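Local atomic coordinates of putative cellulase CEL6 (Mycobacterium tuberculosis, PDB entry 1UP3), a protein that probably hydrolyses beta-1,4 linkages in cellulose as a family 6 endoglucanase, and binds a thio-linked cello-oligosaccharide in its active-site cleft. Residues P4-S16 / Y60-V72; I216-D228 / N235-T247. All coordinates share one frame; numbering follows the deposited sequence.

The two contacts come in series along the chain, contact 1 closing before contact 2 opens, with their centres about 23 Å apart. Both lie beside the parallel seven-stranded sheet of the family 6 distorted barrel, mostly in the connections around it. Contact 1 brings the N-terminal loop onto the end of helix 50-66 and the run into strand 72-75, the second strand of the sheet. Contact 2 joins two parts of the long connection between strand 213-217 and the last strand, 254-258. They meet where F10 and L5 pack on P245 and T247. The N-terminal loop thus bridges the approach to strand 72-75 and the connection before strand 254-258, elements far apart in sequence.

Contact 1: P4-S16 / Y60-V72; sequences PLAGKPFYVDPAS and YTGAAQAAGAMPV
Y11 packs its ring onto the end of helix 50-66, where the N-terminal loop crosses the turn between that helix and strand 72-75 of the family 6 distorted barrel. This is the tight part of the contact. With CG anti to the backbone N (chi1 -177°), the ring lies over A64, whose CA sits 3.9 Å from the ring centroid. An edge of Y11 points at the face of Y60 in a T-shaped pair, planes 81° apart. Y60 also stacks on Y42. The ring of Y11 is further bordered by the methyls of A67 and A69. Its OH passes A63 CB and hydrogen-bonds a bound polyether, probably from the crystallisation liquor.

Two backbone hydrogen bonds fix the loop beside the strand entry. M70 N gives to P9 O at 2.8 Å, and Y11 N gives to M70 O at 2.9 Å. F10 and M70 form a single beta bridge. M70 is buried here, its chain bent at chi2 and chi3.

The side toward P9 and G68 is looser and more exposed. G68, just past the helix, completes a Schellman motif with its positive phi. K8 runs its chain past G68 and A69, with CB 3.5 Å from G68 O. The two sides meet where M70 CE ends 3.8 Å from K8 NZ.

Contact 2: I216-D228 / N235-T247; sequences IDTSRNGAGPAPD and NPSGRALGAPPTT
R239, with the most surface buried, meets G224 and A226 through its guanidinium group. The chain bends at chi2 and chi3 (-49° and 94°), which folds the group back along the loop. NH1 gives a hydrogen bond to G224 O at 3.0 Å. The acceptor lies in the guanidinium plane, but the donor stands well above the carbonyl plane. NE and NH2 both hold S237 O, side-on, with NE at 2.9 Å. One face of the group covers the backbone of A226 around its N. The methyl of A226 also meets P236, CB to CB at 3.9 Å.

The R220 side chain leaves the contact at its CB; its NH2 forms a salt bridge with D267. Its backbone faces A240 and L241. Water 1 lies 2.7 Å from R220 O and also near G224 O. It accepts from A223 N and A240 N, so it joins the two segments.

T218 holds the other end. Its OG1 lies between the backbone N and the carbonyl carbon (chi1 57°) and donates to A243 O at 2.8 Å, in the carbonyl plane. W259 also bonds to A243 O. Water 2 connects N221 OD1 to A243 N nearby. Between these ends, G222 N bonds to A240 O at 2.9 Å.

The contact joins two parts of the connection between strands 213-217 and 254-258. With few apolar pairs, its fit rests largely on directed bonds to backbone carbonyls and on waters. The positive charge of R239 is probably stabilised by the carbonyl dipoles of G224 and S237.

Contact 1: P4-S16 / Y60-V72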
# COMPACT_ATOMS: atom_id res chain seq x y z
N PRO A 4 -3.78 -6.01 -15.75
CA PRO A 4 -4.09 -7.20 -14.96
C PRO A 4 -5.18 -6.97 -13.89
O PRO A 4 -5.70 -7.91 -13.30
CB PRO A 4 -2.74 -7.54 -14.30
CG PRO A 4 -2.03 -6.24 -14.19
CD PRO A 4 -2.43 -5.47 -15.43
N LEU A 5 -5.54 -5.72 -13.65
CA LEU A 5 -6.46 -5.38 -12.57
C LEU A 5 -7.89 -5.19 -13.05
O LEU A 5 -8.78 -4.93 -12.26
CB LEU A 5 -6.01 -4.10 -11.85
CG LEU A 5 -4.59 -4.11 -11.31
CD1 LEU A 5 -4.33 -2.89 -10.43
CD2 LEU A 5 -4.31 -5.37 -10.52
N ALA A 6 -8.10 -5.27 -14.37
CA ALA A 6 -9.42 -5.03 -14.94
C ALA A 6 -10.14 -6.39 -14.95
O ALA A 6 -9.53 -7.42 -14.77
CB ALA A 6 -9.29 -4.42 -16.32
N GLY A 7 -11.44 -6.43 -15.08
CA GLY A 7 -12.02 -7.78 -15.17
C GLY A 7 -12.51 -8.47 -13.90
O GLY A 7 -13.36 -9.35 -14.03
N LYS A 8 -12.05 -8.10 -12.70
CA LYS A 8 -12.91 -8.42 -11.55
C LYS A 8 -12.84 -7.44 -10.43
O LYS A 8 -11.87 -6.68 -10.34
CB LYS A 8 -12.67 -9.83 -11.06
CG LYS A 8 -11.32 -10.06 -10.58
CD LYS A 8 -11.03 -11.57 -10.49
CE LYS A 8 -9.57 -11.83 -10.30
NZ LYS A 8 -8.81 -11.39 -11.54
N PRO A 9 -13.86 -7.41 -9.59
CA PRO A 9 -13.85 -6.43 -8.52
C PRO A 9 -12.73 -6.70 -7.54
O PRO A 9 -12.28 -7.83 -7.41
CB PRO A 9 -15.21 -6.58 -7.86
CG PRO A 9 -15.66 -7.95 -8.18
CD PRO A 9 -15.07 -8.27 -9.55
N PHE A 10 -12.29 -5.65 -6.85
CA PHE A 10 -11.33 -5.80 -5.78
C PHE A 10 -12.04 -6.39 -4.54
O PHE A 10 -13.20 -6.09 -4.25
CB PHE A 10 -10.65 -4.47 -5.46
CG PHE A 10 -9.89 -3.91 -6.64
CD1 PHE A 10 -8.78 -4.55 -7.11
CD2 PHE A 10 -10.32 -2.75 -7.27
CE1 PHE A 10 -8.07 -4.08 -8.20
CE2 PHE A 10 -9.63 -2.27 -8.40
CZ PHE A 10 -8.53 -2.93 -8.86
N TYR A 11 -11.31 -7.23 -3.81
CA TYR A 11 -11.88 -7.94 -2.66
C TYR A 11 -12.15 -7.05 -1.46
O TYR A 11 -11.26 -6.32 -1.02
CB TYR A 11 -10.92 -9.04 -2.26
CG TYR A 11 -11.36 -9.95 -1.12
CD1 TYR A 11 -12.56 -10.62 -1.15
CD2 TYR A 11 -10.51 -10.18 -0.05
CE1 TYR A 11 -12.93 -11.49 -0.10
CE2 TYR A 11 -10.87 -11.00 0.97
CZ TYR A 11 -12.08 -11.66 0.95
OH TYR A 11 -12.43 -12.49 2.00
N VAL A 12 -13.37 -7.13 -0.94
CA VAL A 12 -13.74 -6.48 0.30
C VAL A 12 -13.48 -7.47 1.45
O VAL A 12 -14.12 -8.54 1.52
CB VAL A 12 -15.16 -6.05 0.26
CG1 VAL A 12 -15.56 -5.45 1.63
CG2 VAL A 12 -15.39 -5.05 -0.87
N ASP A 13 -12.57 -7.11 2.35
CA ASP A 13 -12.22 -7.92 3.52
C ASP A 13 -13.41 -7.95 4.48
O ASP A 13 -13.77 -6.90 5.05
CB ASP A 13 -11.01 -7.29 4.19
CG ASP A 13 -10.51 -8.06 5.40
OD1 ASP A 13 -11.21 -9.02 5.83
OD2 ASP A 13 -9.48 -7.68 6.01
N PRO A 14 -14.05 -9.10 4.67
CA PRO A 14 -15.26 -9.14 5.52
C PRO A 14 -14.96 -9.06 7.02
O PRO A 14 -15.90 -8.97 7.80
CB PRO A 14 -15.87 -10.52 5.17
CG PRO A 14 -14.70 -11.32 4.83
CD PRO A 14 -13.72 -10.42 4.11
N ALA A 15 -13.68 -9.07 7.39
CA ALA A 15 -13.25 -9.02 8.81
C ALA A 15 -12.33 -7.85 9.11
O ALA A 15 -11.54 -7.89 10.06
CB ALA A 15 -12.57 -10.34 9.16
N SER A 16 -12.41 -6.78 8.32
CA SER A 16 -11.61 -5.60 8.59
C SER A 16 -12.08 -4.97 9.89
O SER A 16 -13.21 -5.17 10.29
CB SER A 16 -11.74 -4.56 7.48
OG SER A 16 -13.08 -4.10 7.34
N TYR A 60 -6.10 -15.99 2.38
CA TYR A 60 -6.65 -14.71 1.91
C TYR A 60 -6.89 -14.72 0.40
O TYR A 60 -7.98 -14.31 -0.08
CB TYR A 60 -5.73 -13.56 2.32
CG TYR A 60 -6.41 -12.20 2.20
CD1 TYR A 60 -7.15 -11.68 3.26
CD2 TYR A 60 -6.24 -11.42 1.09
CE1 TYR A 60 -7.75 -10.45 3.16
CE2 TYR A 60 -6.85 -10.17 0.99
CZ TYR A 60 -7.60 -9.71 2.03
OH TYR A 60 -8.19 -8.45 1.98
N THR A 61 -5.92 -15.21 -0.36
CA THR A 61 -6.05 -15.22 -1.82
C THR A 61 -7.13 -16.23 -2.25
O THR A 61 -7.89 -16.02 -3.19
CB THR A 61 -4.75 -15.48 -2.56
OG1 THR A 61 -4.20 -16.74 -2.22
CG2 THR A 61 -3.69 -14.46 -2.18
N GLY A 62 -7.21 -17.33 -1.53
CA GLY A 62 -8.25 -18.32 -1.79
C GLY A 62 -9.65 -17.80 -1.46
O GLY A 62 -10.61 -18.10 -2.19
N ALA A 63 -9.78 -17.02 -0.39
CA ALA A 63 -11.06 -16.41 -0.05
C ALA A 63 -11.49 -15.40 -1.10
O ALA A 63 -12.65 -15.33 -1.49
CB ALA A 63 -11.01 -15.74 1.32
N ALA A 64 -10.52 -14.64 -1.59
CA ALA A 64 -10.81 -13.65 -2.62
C ALA A 64 -11.28 -14.35 -3.89
O ALA A 64 -12.28 -13.96 -4.50
CB ALA A 64 -9.60 -12.79 -2.86
N GLN A 65 -10.60 -15.41 -4.26
CA GLN A 65 -10.99 -16.22 -5.44
C GLN A 65 -12.38 -16.79 -5.28
O GLN A 65 -13.16 -16.80 -6.26
CB GLN A 65 -10.01 -17.35 -5.68
CG GLN A 65 -10.32 -18.23 -6.86
CD GLN A 65 -9.15 -19.07 -7.25
OE1 GLN A 65 -8.75 -19.93 -6.47
NE2 GLN A 65 -8.56 -18.81 -8.42
N ALA A 66 -12.71 -17.24 -4.08
CA ALA A 66 -14.07 -17.75 -3.80
C ALA A 66 -15.15 -16.69 -3.93
O ALA A 66 -16.33 -17.02 -4.10
CB ALA A 66 -14.11 -18.42 -2.43
N ALA A 67 -14.76 -15.41 -3.73
CA ALA A 67 -15.65 -14.26 -3.91
C ALA A 67 -15.63 -13.68 -5.32
O ALA A 67 -16.31 -12.70 -5.58
CB ALA A 67 -15.29 -13.17 -2.89
N GLY A 68 -14.89 -14.30 -6.24
CA GLY A 68 -14.75 -13.81 -7.60
C GLY A 68 -14.06 -12.47 -7.69
O GLY A 68 -14.38 -11.66 -8.56
N ALA A 69 -13.07 -12.26 -6.81
CA ALA A 69 -12.48 -10.95 -6.62
C ALA A 69 -10.96 -10.97 -6.56
O ALA A 69 -10.35 -12.00 -6.23
CB ALA A 69 -13.01 -10.31 -5.32
N MET A 70 -10.34 -9.82 -6.85
CA MET A 70 -8.88 -9.65 -6.81
C MET A 70 -8.44 -9.18 -5.42
O MET A 70 -8.81 -8.09 -5.01
CB MET A 70 -8.43 -8.61 -7.86
CG MET A 70 -6.95 -8.26 -7.82
SD MET A 70 -5.85 -9.57 -8.16
CE MET A 70 -5.88 -9.65 -9.89
N PRO A 71 -7.64 -9.99 -4.72
CA PRO A 71 -7.11 -9.57 -3.42
C PRO A 71 -5.96 -8.60 -3.63
O PRO A 71 -5.19 -8.77 -4.56
CB PRO A 71 -6.63 -10.87 -2.80
CG PRO A 71 -6.23 -11.66 -3.93
CD PRO A 71 -7.15 -11.33 -5.09
N VAL A 72 -5.82 -7.65 -2.72
CA VAL A 72 -4.69 -6.71 -2.70
C VAL A 72 -4.00 -6.87 -1.36
O VAL A 72 -4.65 -6.76 -0.29
CB VAL A 72 -5.14 -5.24 -2.88
CG1 VAL A 72 -3.94 -4.36 -2.99
CG2 VAL A 72 -6.08 -5.07 -4.12

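Contact 2: I216-D228 / N235-T247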
# COMPACT_ATOMS: atom_id res chain seq x y z
N ILE A 216 -2.34 4.28 -7.80
CA ILE A 216 -2.37 5.42 -6.90
C ILE A 216 -3.32 5.05 -5.72
O ILE A 216 -4.47 4.66 -5.96
CB ILE A 216 -2.85 6.70 -7.59
CG1 ILE A 216 -1.91 7.09 -8.75
CG2 ILE A 216 -2.92 7.84 -6.60
CD1 ILE A 216 -2.51 8.13 -9.70
N ASP A 217 -2.86 5.30 -4.50
CA ASP A 217 -3.65 5.19 -3.25
C ASP A 217 -4.52 6.45 -3.19
O ASP A 217 -4.02 7.56 -2.97
CB ASP A 217 -2.76 5.11 -2.03
CG ASP A 217 -3.47 4.71 -0.80
OD1 ASP A 217 -4.72 4.66 -0.81
OD2 ASP A 217 -2.85 4.38 0.25
N THR A 218 -5.82 6.26 -3.38
CA THR A 218 -6.80 7.32 -3.29
C THR A 218 -7.67 7.25 -2.03
O THR A 218 -8.73 7.90 -1.92
CB THR A 218 -7.71 7.31 -4.54
OG1 THR A 218 -8.35 6.02 -4.66
CG2 THR A 218 -6.89 7.58 -5.83
N SER A 219 -7.21 6.49 -1.04
CA SER A 219 -7.94 6.31 0.20
C SER A 219 -8.30 7.61 0.94
O SER A 219 -9.41 7.72 1.53
CB SER A 219 -7.17 5.40 1.13
OG SER A 219 -5.85 5.88 1.38
N ARG A 220 -7.41 8.59 0.90
CA ARG A 220 -7.55 9.78 1.74
C ARG A 220 -7.26 11.08 1.02
O ARG A 220 -6.92 12.07 1.68
CB ARG A 220 -6.67 9.65 2.98
CG ARG A 220 -7.05 8.42 3.87
CD ARG A 220 -6.37 8.40 5.24
NE ARG A 220 -4.91 8.25 5.12
CZ ARG A 220 -4.09 8.34 6.12
NH1 ARG A 220 -4.57 8.54 7.36
NH2 ARG A 220 -2.80 8.15 5.92
N ASN A 221 -7.35 11.09 -0.31
CA ASN A 221 -6.90 12.25 -1.11
C ASN A 221 -7.99 13.09 -1.76
O ASN A 221 -7.71 13.90 -2.67
CB ASN A 221 -5.83 11.84 -2.13
CG ASN A 221 -6.41 11.17 -3.36
OD1 ASN A 221 -7.57 10.71 -3.35
ND2 ASN A 221 -5.63 11.12 -4.45
N GLY A 222 -9.23 12.93 -1.31
CA GLY A 222 -10.35 13.64 -1.90
C GLY A 222 -10.31 15.13 -1.72
O GLY A 222 -10.97 15.85 -2.49
N ALA A 223 -9.57 15.63 -0.72
CA ALA A 223 -9.46 17.07 -0.48
C ALA A 223 -8.01 17.52 -0.62
O ALA A 223 -7.62 18.60 -0.19
CB ALA A 223 -10.00 17.43 0.92
N GLY A 224 -7.18 16.66 -1.23
CA GLY A 224 -5.77 16.96 -1.33
C GLY A 224 -5.08 16.95 0.02
O GLY A 224 -5.63 16.47 1.03
N PRO A 225 -3.85 17.42 0.05
CA PRO A 225 -3.02 17.40 1.26
C PRO A 225 -3.28 18.58 2.22
O PRO A 225 -3.78 19.64 1.81
CB PRO A 225 -1.61 17.45 0.68
CG PRO A 225 -1.76 18.33 -0.51
CD PRO A 225 -3.11 17.94 -1.11
N ALA A 226 -2.98 18.38 3.49
CA ALA A 226 -2.97 19.45 4.48
C ALA A 226 -1.84 20.42 4.13
O ALA A 226 -0.93 20.08 3.39
CB ALA A 226 -2.78 18.86 5.91
N PRO A 227 -1.90 21.65 4.62
CA PRO A 227 -0.85 22.63 4.32
C PRO A 227 0.54 22.12 4.70
O PRO A 227 0.68 21.42 5.70
CB PRO A 227 -1.26 23.83 5.16
CG PRO A 227 -2.71 23.73 5.23
CD PRO A 227 -2.99 22.24 5.41
N ASP A 228 1.49 22.41 3.82
CA ASP A 228 2.90 22.11 3.98
C ASP A 228 3.40 22.42 5.40
O ASP A 228 3.48 23.59 5.82
CB ASP A 228 3.66 22.95 2.95
CG ASP A 228 4.98 22.34 2.55
OD1 ASP A 228 5.43 21.38 3.21
OD2 ASP A 228 5.63 22.78 1.57
N ASN A 235 -1.79 11.72 10.71
CA ASN A 235 -3.18 11.98 11.13
C ASN A 235 -3.65 13.44 10.94
O ASN A 235 -4.18 14.04 11.89
CB ASN A 235 -3.37 11.61 12.61
CG ASN A 235 -3.17 10.12 12.88
OD1 ASN A 235 -3.50 9.28 12.04
ND2 ASN A 235 -2.66 9.77 14.08
N PRO A 236 -3.50 14.03 9.76
CA PRO A 236 -4.02 15.39 9.54
C PRO A 236 -5.54 15.46 9.61
O PRO A 236 -6.24 14.55 9.24
CB PRO A 236 -3.55 15.74 8.15
CG PRO A 236 -3.44 14.37 7.46
CD PRO A 236 -2.94 13.44 8.53
N SER A 237 -6.03 16.60 10.07
CA SER A 237 -7.45 16.85 9.99
C SER A 237 -7.81 17.44 8.62
O SER A 237 -6.95 17.84 7.83
CB SER A 237 -7.89 17.76 11.13
OG SER A 237 -7.28 19.03 10.98
N GLY A 238 -9.12 17.48 8.35
CA GLY A 238 -9.67 18.09 7.15
C GLY A 238 -9.47 17.34 5.83
O GLY A 238 -9.69 17.90 4.75
N ARG A 239 -9.01 16.10 5.92
CA ARG A 239 -8.82 15.25 4.73
C ARG A 239 -10.11 14.49 4.43
O ARG A 239 -10.92 14.27 5.31
CB ARG A 239 -7.66 14.26 4.93
CG ARG A 239 -6.31 14.89 5.31
CD ARG A 239 -5.86 16.06 4.45
NE ARG A 239 -6.25 17.33 5.03
CZ ARG A 239 -6.56 18.44 4.35
NH1 ARG A 239 -6.62 18.50 3.03
NH2 ARG A 239 -6.84 19.52 5.04
N ALA A 240 -10.24 13.99 3.21
CA ALA A 240 -11.46 13.32 2.78
C ALA A 240 -11.11 12.06 2.04
O ALA A 240 -10.08 12.01 1.36
CB ALA A 240 -12.23 14.26 1.86
N LEU A 241 -11.97 11.06 2.14
CA LEU A 241 -11.88 9.90 1.26
C LEU A 241 -11.79 10.38 -0.18
O LEU A 241 -12.51 11.35 -0.59
CB LEU A 241 -13.12 9.04 1.39
CG LEU A 241 -13.46 8.49 2.76
CD1 LEU A 241 -14.81 7.78 2.65
CD2 LEU A 241 -12.38 7.57 3.28
N GLY A 242 -10.94 9.69 -0.95
CA GLY A 242 -10.83 9.93 -2.38
C GLY A 242 -11.65 8.94 -3.19
O GLY A 242 -12.49 8.19 -2.66
N ALA A 243 -11.44 8.96 -4.51
CA ALA A 243 -12.16 8.07 -5.43
C ALA A 243 -12.14 6.64 -4.99
O ALA A 243 -11.10 6.14 -4.63
CB ALA A 243 -11.51 8.14 -6.81
N PRO A 244 -13.28 5.95 -5.00
CA PRO A 244 -13.28 4.54 -4.70
C PRO A 244 -12.46 3.74 -5.71
O PRO A 244 -12.27 4.20 -6.87
CB PRO A 244 -14.76 4.12 -4.72
CG PRO A 244 -15.53 5.41 -4.62
CD PRO A 244 -14.65 6.50 -5.12
N PRO A 245 -11.94 2.60 -5.28
CA PRO A 245 -11.08 1.80 -6.16
C PRO A 245 -11.73 1.50 -7.50
O PRO A 245 -12.92 1.17 -7.60
CB PRO A 245 -10.80 0.54 -5.32
CG PRO A 245 -10.95 1.02 -3.91
CD PRO A 245 -12.03 2.03 -3.93
N THR A 246 -10.92 1.62 -8.55
CA THR A 246 -11.38 1.52 -9.94
C THR A 246 -10.23 1.37 -10.91
O THR A 246 -9.12 1.82 -10.64
CB THR A 246 -12.26 2.73 -10.32
OG1 THR A 246 -12.81 2.56 -11.65
CG2 THR A 246 -11.46 4.04 -10.39
N THR A 247 -10.50 0.77 -12.07
CA THR A 247 -9.54 0.80 -13.17
C THR A 247 -9.87 1.88 -14.20
O THR A 247 -9.12 2.05 -15.16
CB THR A 247 -9.41 -0.56 -13.88
OG1 THR A 247 -10.71 -0.96 -14.36
CG2 THR A 247 -8.93 -1.62 -12.91
O HOH W 1 -7.82 14.64 1.39
O HOH W 2 -9.47 11.00 -5.29